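Long-range contacts in devB protein (Vibrio cholerae O1 biovar eltor str. N16961, PDB 1Y89), which is probably a 6-phosphogluconolactonase, hydrolysing 6-phosphogluconolactone to 6-phosphogluconate in the oxidative pentose phosphate pathway: residues 43-48 and 86-91; 62-67 and 92-97. One frame throughout, in Å; residues are numbered along the deposited sequence.

Contact 1: residues 43-48 and 86-91; sequences MLFKLL and ALLFSK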
HETATM    1  N   MSE A  43      19.730  -5.436  -5.260  1.00 23.32           N
HETATM    2  CA  MSE A  43      18.910  -5.219  -6.452  1.00 25.70           C
HETATM    3  C   MSE A  43      18.453  -3.767  -6.578  1.00 22.37           C
HETATM    4  O   MSE A  43      18.492  -3.192  -7.665  1.00 21.21           O
HETATM    5  CB  MSE A  43      17.691  -6.120  -6.407  1.00 24.38           C
HETATM    6  CG  MSE A  43      18.033  -7.574  -6.575  1.00 28.39           C
HETATM    7 SE   MSE A  43      16.325  -8.563  -6.826  1.00 40.61          SE
HETATM    8  CE  MSE A  43      15.605  -7.569  -8.426  1.00 28.99           C
ATOM      9  N   LEU A  44      18.009  -3.180  -5.463  1.00 21.09           N
ATOM     10  CA  LEU A  44      17.608  -1.779  -5.450  1.00 21.13           C
ATOM     11  C   LEU A  44      18.749  -0.852  -5.868  1.00 20.94           C
ATOM     12  O   LEU A  44      18.559   0.007  -6.715  1.00 21.26           O
ATOM     13  CB  LEU A  44      17.040  -1.362  -4.077  1.00 21.33           C
ATOM     14  CG  LEU A  44      16.637   0.112  -3.917  1.00 20.86           C
ATOM     15  CD1 LEU A  44      15.534   0.520  -4.946  1.00 21.80           C
ATOM     16  CD2 LEU A  44      16.168   0.328  -2.487  1.00 21.59           C
ATOM     17  N   PHE A  45      19.948  -1.051  -5.315  1.00 20.24           N
ATOM     18  CA  PHE A  45      21.100  -0.206  -5.672  1.00 19.89           C
ATOM     19  C   PHE A  45      21.417  -0.262  -7.163  1.00 18.91           C
ATOM     20  O   PHE A  45      21.733   0.754  -7.773  1.00 18.96           O
ATOM     21  CB  PHE A  45      22.360  -0.648  -4.881  1.00 20.09           C
ATOM     22  CG  PHE A  45      22.179  -0.593  -3.364  1.00 21.16           C
ATOM     23  CD1 PHE A  45      21.368   0.374  -2.784  1.00 21.78           C
ATOM     24  CD2 PHE A  45      22.858  -1.490  -2.537  1.00 21.62           C
ATOM     25  CE1 PHE A  45      21.190   0.437  -1.384  1.00 21.77           C
ATOM     26  CE2 PHE A  45      22.691  -1.439  -1.145  1.00 22.43           C
ATOM     27  CZ  PHE A  45      21.868  -0.461  -0.566  1.00 21.51           C
ATOM     28  N   LYS A  46      21.378  -1.459  -7.744  1.00 18.27           N
ATOM     29  CA  LYS A  46      21.620  -1.590  -9.179  1.00 18.67           C
ATOM     30  C   LYS A  46      20.580  -0.818  -9.977  1.00 18.35           C
ATOM     31  O   LYS A  46      20.895  -0.195 -10.988  1.00 18.50           O
ATOM     32  CB  LYS A  46      21.684  -3.077  -9.600  1.00 17.93           C
ATOM     33  CG  LYS A  46      22.908  -3.808  -8.937  1.00 17.99           C
ATOM     34  CD  LYS A  46      23.128  -5.211  -9.487  1.00 20.90           C
ATOM     35  CE  LYS A  46      22.101  -6.168  -8.925  1.00 24.11           C
ATOM     36  NZ  LYS A  46      22.164  -7.527  -9.576  1.00 26.94           N
ATOM     37  N   LEU A  47      19.328  -0.896  -9.544  1.00 18.42           N
ATOM     38  CA  LEU A  47      18.280  -0.164 -10.240  1.00 18.79           C
ATOM     39  C   LEU A  47      18.458   1.361 -10.081  1.00 18.80           C
ATOM     40  O   LEU A  47      18.311   2.135 -11.046  1.00 18.48           O
ATOM     41  CB  LEU A  47      16.889  -0.619  -9.763  1.00 18.64           C
ATOM     42  CG  LEU A  47      15.687   0.120 -10.392  1.00 19.35           C
ATOM     43  CD1 LEU A  47      15.673   0.031 -11.958  1.00 17.45           C
ATOM     44  CD2 LEU A  47      14.361  -0.366  -9.842  1.00 18.29           C
ATOM     45  N   LEU A  48      18.744   1.797  -8.858  1.00 18.07           N
ATOM     46  CA  LEU A  48      19.005   3.214  -8.607  1.00 19.37           C
ATOM     47  C   LEU A  48      20.177   3.804  -9.397  1.00 19.38           C
ATOM     48  O   LEU A  48      20.197   5.016  -9.704  1.00 19.52           O
ATOM     49  CB  LEU A  48      19.218   3.458  -7.096  1.00 18.67           C
ATOM     50  CG  LEU A  48      18.005   3.156  -6.215  1.00 19.10           C
ATOM     51  CD1 LEU A  48      18.432   3.324  -4.722  1.00 18.43           C
ATOM     52  CD2 LEU A  48      16.829   4.090  -6.579  1.00 18.17           C
ATOM     53  N   ALA A  86      29.939   0.217  -3.982  1.00 21.21           N
ATOM     54  CA  ALA A  86      30.331  -0.443  -5.231  1.00 21.78           C
ATOM     55  C   ALA A  86      29.191  -0.427  -6.246  1.00 21.70           C
ATOM     56  O   ALA A  86      29.419  -0.133  -7.442  1.00 21.69           O
ATOM     57  CB  ALA A  86      30.783  -1.866  -4.960  1.00 23.00           C
ATOM     58  N   LEU A  87      27.965  -0.661  -5.780  1.00 20.06           N
ATOM     59  CA  LEU A  87      26.837  -0.804  -6.725  1.00 21.31           C
ATOM     60  C   LEU A  87      26.147   0.511  -7.094  1.00 21.41           C
ATOM     61  O   LEU A  87      25.580   0.632  -8.191  1.00 20.12           O
ATOM     62  CB  LEU A  87      25.792  -1.812  -6.223  1.00 20.93           C
ATOM     63  CG  LEU A  87      26.278  -3.272  -6.052  1.00 21.43           C
ATOM     64  CD1 LEU A  87      25.148  -4.090  -5.345  1.00 23.09           C
ATOM     65  CD2 LEU A  87      26.668  -3.919  -7.383  1.00 22.71           C
ATOM     66  N   LEU A  88      26.163   1.461  -6.156  1.00 20.41           N
ATOM     67  CA  LEU A  88      25.419   2.714  -6.333  1.00 21.11           C
ATOM     68  C   LEU A  88      26.259   3.975  -6.184  1.00 20.60           C
ATOM     69  O   LEU A  88      26.424   4.739  -7.167  1.00 19.45           O
ATOM     70  CB  LEU A  88      24.204   2.791  -5.381  1.00 20.36           C
ATOM     71  CG  LEU A  88      23.388   4.097  -5.401  1.00 20.93           C
ATOM     72  CD1 LEU A  88      22.874   4.413  -6.865  1.00 18.90           C
ATOM     73  CD2 LEU A  88      22.205   4.016  -4.415  1.00 22.02           C
ATOM     74  N   PHE A  89      26.752   4.242  -4.968  1.00 20.51           N
ATOM     75  CA  PHE A  89      27.288   5.588  -4.716  1.00 21.72           C
ATOM     76  C   PHE A  89      28.407   5.943  -5.681  1.00 22.34           C
ATOM     77  O   PHE A  89      28.490   7.076  -6.142  1.00 22.91           O
ATOM     78  CB  PHE A  89      27.775   5.783  -3.262  1.00 20.91           C
ATOM     79  CG  PHE A  89      26.769   5.376  -2.236  1.00 22.39           C
ATOM     80  CD1 PHE A  89      25.413   5.635  -2.424  1.00 21.10           C
ATOM     81  CD2 PHE A  89      27.180   4.739  -1.063  1.00 24.32           C
ATOM     82  CE1 PHE A  89      24.479   5.261  -1.461  1.00 25.57           C
ATOM     83  CE2 PHE A  89      26.255   4.353  -0.122  1.00 24.02           C
ATOM     84  CZ  PHE A  89      24.898   4.609  -0.326  1.00 22.67           C
ATOM     85  N   SER A  90      29.265   4.979  -5.988  1.00 22.85           N
ATOM     86  CA  SER A  90      30.366   5.225  -6.930  1.00 24.29           C
ATOM     87  C   SER A  90      29.889   5.454  -8.385  1.00 25.65           C
ATOM     88  O   SER A  90      30.702   5.739  -9.270  1.00 25.78           O
ATOM     89  CB  SER A  90      31.330   4.051  -6.888  1.00 24.33           C
ATOM     90  OG  SER A  90      30.712   2.918  -7.455  1.00 22.29           O
ATOM     91  N   LYS A  91      28.588   5.304  -8.636  1.00 26.07           N
ATOM     92  CA  LYS A  91      28.048   5.422  -9.996  1.00 27.42           C
ATOM     93  C   LYS A  91      27.167   6.654 -10.156  1.00 27.89           C
ATOM     94  O   LYS A  91      26.537   6.828 -11.215  1.00 29.33           O
ATOM     95  CB  LYS A  91      27.203   4.188 -10.365  1.00 27.25           C
ATOM     96  CG  LYS A  91      27.786   2.855  -9.978  1.00 27.77           C
ATOM     97  CD  LYS A  91      28.946   2.512 -10.831  1.00 30.88           C
ATOM     98  CE  LYS A  91      29.498   1.180 -10.422  1.00 31.79           C
ATOM     99  NZ  LYS A  91      30.701   0.891 -11.229  1.00 34.95           N
TER
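F45 and L48 of helix 39-48 meet L87 and L88 of helix 80-89 in an apolar contact, with no hydrogen bond between the two segments. The backbones come close at F45, whose CA lies 5.3 Å from the CA of L88. At that point F45 CB rests against two consecutive leucines, 3.9 Å from both L87 CB and L88 CB. The F45 ring extends past these contacts: L87 CD1 lies at its edge, near the ring plane, while L88 CD2 reaches it obliquely, 4.1 Å from F45 CD1. Both methyls of L88 pack against L48, the last residue of helix 39-48. With L88 CG opposite its backbone N (chi1 176°), CD1 lies 3.8 Å from L48 CB, and L88 CD2 lies 3.8 Å from L48 CD1. At the exposed margin K46 and L87 run side by side, touching through K46 CG and L87 CD2, before the lysine chain bends away at chi3. Further out, A84 also packs on F45, I57 and W59 on L48, and A49 on L88. A wider, pi-type turn at 86-89 shapes the helix where both leucines face their partner. The pairing is helix-against-helix packing in an alpha/beta fold, where helix 39-48 belongs to the right-handed beta-alpha-beta crossover joining parallel strands 31-35 and 62-70.

Contact 2: residues 62-67 and 92-97; sequences LHFWWG and INMPAQ
M94, modelled as selenomethionine, makes a Met-aromatic contact with F64, joining the loop after helix 80-89 to strand 62-70 of the central mixed sheet in this alpha/beta fold. The loop side chain reaches across to the strand: chi1 of 166° turns M94 CG away from the backbone N, and the chain stays extended to its methyl. Its selenium comes to the edge of the phenyl ring, M94 SE lying 4.8 Å from the centroid of F64 and 76° off the ring normal. The two side chains cross at a slant, with M94 SE 3.7 Å from F64 CE2. The methyl also passes by L62, with M94 CE 4.3 Å from L62 CB, while W59 also packs on M94. Q97, farther along, adds only a loose approach of its backbone carbonyl oxygen, oblique to the H63 ring, whose ND1 is hydrogen-bonded to NE2 of H100. Residues N98 and H100 pair with the F64 backbone, so the chain just past this loop runs directly beside the strand. M94 CE comes within 3.0 Å of L62 O and 3.3 Å of F64 CD2, shorter than normal packing, so the exact methyl position is doubtful; L62 O accepts a hydrogen bond from N98 ND2.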
ATOM      1  N   LEU A  62      18.519  13.564  -0.552  1.00 21.54           N
ATOM      2  CA  LEU A  62      18.440  12.276   0.170  1.00 21.05           C
ATOM      3  C   LEU A  62      19.636  12.103   1.086  1.00 20.79           C
ATOM      4  O   LEU A  62      20.743  12.452   0.724  1.00 21.45           O
ATOM      5  CB  LEU A  62      18.360  11.089  -0.821  1.00 20.45           C
ATOM      6  CG  LEU A  62      17.232  11.053  -1.855  1.00 23.04           C
ATOM      7  CD1 LEU A  62      17.208   9.736  -2.622  1.00 20.06           C
ATOM      8  CD2 LEU A  62      15.881  11.299  -1.204  1.00 22.71           C
ATOM      9  N   HIS A  63      19.400  11.587   2.291  1.00 21.10           N
ATOM     10  CA  HIS A  63      20.466  11.264   3.226  1.00 21.22           C
ATOM     11  C   HIS A  63      20.386   9.794   3.553  1.00 21.05           C
ATOM     12  O   HIS A  63      19.323   9.307   3.948  1.00 21.21           O
ATOM     13  CB  HIS A  63      20.325  12.113   4.513  1.00 21.71           C
ATOM     14  CG  HIS A  63      20.626  13.560   4.279  1.00 21.90           C
ATOM     15  ND1 HIS A  63      21.812  14.145   4.661  1.00 22.65           N
ATOM     16  CD2 HIS A  63      19.937  14.510   3.595  1.00 22.28           C
ATOM     17  CE1 HIS A  63      21.812  15.418   4.291  1.00 22.62           C
ATOM     18  NE2 HIS A  63      20.687  15.661   3.633  1.00 21.61           N
ATOM     19  N   PHE A  64      21.483   9.079   3.360  1.00 20.48           N
ATOM     20  CA  PHE A  64      21.486   7.646   3.621  1.00 20.61           C
ATOM     21  C   PHE A  64      22.223   7.329   4.890  1.00 21.03           C
ATOM     22  O   PHE A  64      23.348   7.817   5.112  1.00 20.09           O
ATOM     23  CB  PHE A  64      22.109   6.847   2.455  1.00 21.31           C
ATOM     24  CG  PHE A  64      21.256   6.836   1.232  1.00 22.33           C
ATOM     25  CD1 PHE A  64      19.942   6.381   1.283  1.00 22.78           C
ATOM     26  CD2 PHE A  64      21.753   7.283   0.032  1.00 23.05           C
ATOM     27  CE1 PHE A  64      19.131   6.369   0.123  1.00 24.88           C
ATOM     28  CE2 PHE A  64      20.950   7.281  -1.126  1.00 25.92           C
ATOM     29  CZ  PHE A  64      19.637   6.823  -1.072  1.00 25.04           C
ATOM     30  N   TRP A  65      21.563   6.490   5.692  1.00 19.96           N
ATOM     31  CA  TRP A  65      22.116   5.978   6.938  1.00 20.47           C
ATOM     32  C   TRP A  65      21.934   4.465   6.848  1.00 19.68           C
ATOM     33  O   TRP A  65      21.309   3.994   5.898  1.00 20.56           O
ATOM     34  CB  TRP A  65      21.346   6.515   8.143  1.00 19.91           C
ATOM     35  CG  TRP A  65      21.279   8.017   8.221  1.00 19.83           C
ATOM     36  CD1 TRP A  65      20.462   8.845   7.472  1.00 21.73           C
ATOM     37  CD2 TRP A  65      22.005   8.858   9.106  1.00 19.36           C
ATOM     38  NE1 TRP A  65      20.669  10.163   7.835  1.00 21.69           N
ATOM     39  CE2 TRP A  65      21.586  10.194   8.856  1.00 22.39           C
ATOM     40  CE3 TRP A  65      22.955   8.620  10.110  1.00 18.40           C
ATOM     41  CZ2 TRP A  65      22.104  11.278   9.541  1.00 20.41           C
ATOM     42  CZ3 TRP A  65      23.472   9.710  10.803  1.00 20.93           C
ATOM     43  CH2 TRP A  65      23.041  11.029  10.510  1.00 21.50           C
ATOM     44  N   TRP A  66      22.506   3.736   7.804  1.00 19.56           N
ATOM     45  CA  TRP A  66      22.403   2.281   7.885  1.00 20.17           C
ATOM     46  C   TRP A  66      21.663   1.822   9.120  1.00 20.74           C
ATOM     47  O   TRP A  66      21.940   2.331  10.228  1.00 20.89           O
ATOM     48  CB  TRP A  66      23.799   1.627   7.771  1.00 20.12           C
ATOM     49  CG  TRP A  66      24.142   1.518   6.308  1.00 19.40           C
ATOM     50  CD1 TRP A  66      23.981   0.423   5.496  1.00 21.98           C
ATOM     51  CD2 TRP A  66      24.599   2.577   5.470  1.00 19.86           C
ATOM     52  NE1 TRP A  66      24.323   0.744   4.212  1.00 20.60           N
ATOM     53  CE2 TRP A  66      24.693   2.065   4.163  1.00 19.57           C
ATOM     54  CE3 TRP A  66      24.924   3.935   5.701  1.00 20.66           C
ATOM     55  CZ2 TRP A  66      25.145   2.846   3.074  1.00 19.17           C
ATOM     56  CZ3 TRP A  66      25.359   4.716   4.619  1.00 21.01           C
ATOM     57  CH2 TRP A  66      25.442   4.176   3.324  1.00 18.78           C
ATOM     58  N   GLY A  67      20.710   0.887   8.941  1.00 20.58           N
ATOM     59  CA  GLY A  67      20.045   0.298  10.125  1.00 20.83           C
ATOM     60  C   GLY A  67      21.050  -0.551  10.919  1.00 20.48           C
ATOM     61  O   GLY A  67      20.938  -0.738  12.131  1.00 19.78           O
ATOM     62  N   ILE A  92      27.065   7.475  -9.112  1.00 27.79           N
ATOM     63  CA  ILE A  92      26.121   8.596  -9.113  1.00 27.69           C
ATOM     64  C   ILE A  92      26.771   9.842  -8.547  1.00 29.05           C
ATOM     65  O   ILE A  92      27.856   9.764  -7.962  1.00 28.75           O
ATOM     66  CB  ILE A  92      24.802   8.307  -8.311  1.00 27.74           C
ATOM     67  CG1 ILE A  92      25.116   8.024  -6.830  1.00 24.73           C
ATOM     68  CG2 ILE A  92      23.959   7.229  -9.007  1.00 25.20           C
ATOM     69  CD1 ILE A  92      23.929   8.041  -5.890  1.00 27.64           C
ATOM     70  N   ASN A  93      26.115  10.988  -8.740  1.00 30.08           N
ATOM     71  CA  ASN A  93      26.614  12.243  -8.204  1.00 32.08           C
ATOM     72  C   ASN A  93      25.820  12.663  -6.976  1.00 32.35           C
ATOM     73  O   ASN A  93      24.768  13.299  -7.066  1.00 32.79           O
ATOM     74  CB  ASN A  93      26.590  13.342  -9.271  1.00 32.81           C
ATOM     75  CG  ASN A  93      27.326  14.601  -8.831  1.00 37.09           C
ATOM     76  OD1 ASN A  93      28.134  14.579  -7.884  1.00 42.58           O
ATOM     77  ND2 ASN A  93      27.055  15.717  -9.520  1.00 39.41           N
HETATM   78  N   MSE A  94      26.342  12.311  -5.817  1.00 32.14           N
HETATM   79  CA  MSE A  94      25.636  12.546  -4.572  1.00 33.18           C
HETATM   80  C   MSE A  94      26.645  13.129  -3.595  1.00 31.28           C
HETATM   81  O   MSE A  94      27.752  12.588  -3.486  1.00 31.45           O
HETATM   82  CB  MSE A  94      25.098  11.219  -4.042  1.00 31.85           C
HETATM   83  CG  MSE A  94      24.640  11.274  -2.601  1.00 33.95           C
HETATM   84 SE   MSE A  94      23.513   9.725  -2.274  1.00 39.16          SE
HETATM   85  CE  MSE A  94      22.607  10.429  -0.573  1.00 32.91           C
ATOM     86  N   PRO A  95      26.269  14.213  -2.875  1.00 29.72           N
ATOM     87  CA  PRO A  95      27.244  14.785  -1.929  1.00 28.57           C
ATOM     88  C   PRO A  95      27.711  13.731  -0.916  1.00 27.82           C
ATOM     89  O   PRO A  95      26.901  12.928  -0.418  1.00 26.11           O
ATOM     90  CB  PRO A  95      26.464  15.913  -1.231  1.00 27.84           C
ATOM     91  CG  PRO A  95      25.332  16.244  -2.140  1.00 28.25           C
ATOM     92  CD  PRO A  95      24.989  14.956  -2.886  1.00 29.11           C
ATOM     93  N   ALA A  96      29.020  13.736  -0.635  1.00 27.31           N
ATOM     94  CA  ALA A  96      29.636  12.821   0.323  1.00 26.69           C
ATOM     95  C   ALA A  96      28.991  13.035   1.700  1.00 26.37           C
ATOM     96  O   ALA A  96      28.765  12.082   2.454  1.00 25.50           O
ATOM     97  CB  ALA A  96      31.165  13.053   0.382  1.00 26.96           C
ATOM     98  N   GLN A  97      28.655  14.290   1.993  1.00 26.23           N
ATOM     99  CA  GLN A  97      28.078  14.664   3.289  1.00 27.00           C
ATOM    100  C   GLN A  97      26.678  14.068   3.489  1.00 25.41           C
ATOM    101  O   GLN A  97      26.207  13.993   4.621  1.00 25.25           O
ATOM    102  CB  GLN A  97      28.062  16.208   3.480  1.00 27.13           C
ATOM    103  CG  GLN A  97      26.964  16.937   2.649  1.00 29.34           C
ATOM    104  CD  GLN A  97      27.159  18.439   2.505  1.00 32.54           C
ATOM    105  OE1 GLN A  97      27.037  19.198   3.488  1.00 38.03           O
ATOM    106  NE2 GLN A  97      27.440  18.894   1.262  1.00 36.22           N
TER

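In the fold
From the N terminus the segments come in the order 43-48, 62-67, 86-91 and 92-97, so the two contacts cross rather than nest. Contact 1 closes a loop of 37 residues that contains the strand segment 62-67; contact 2 then closes one of 24 residues that contains 86-91. Because 86-91 runs straight into 92-97, one continuous piece of chain serves both, turning first to helix 39-48 and then to the strand. F89 bridges their neighbourhoods, with F89 CE1 3.7 Å from F64 CD2 and F89 CE2 3.5 Å from W66 CH2. Contact 1 joins helices 39-48 and 80-89, and contact 2 ties the loop after helix 80-89 to strand 62-70.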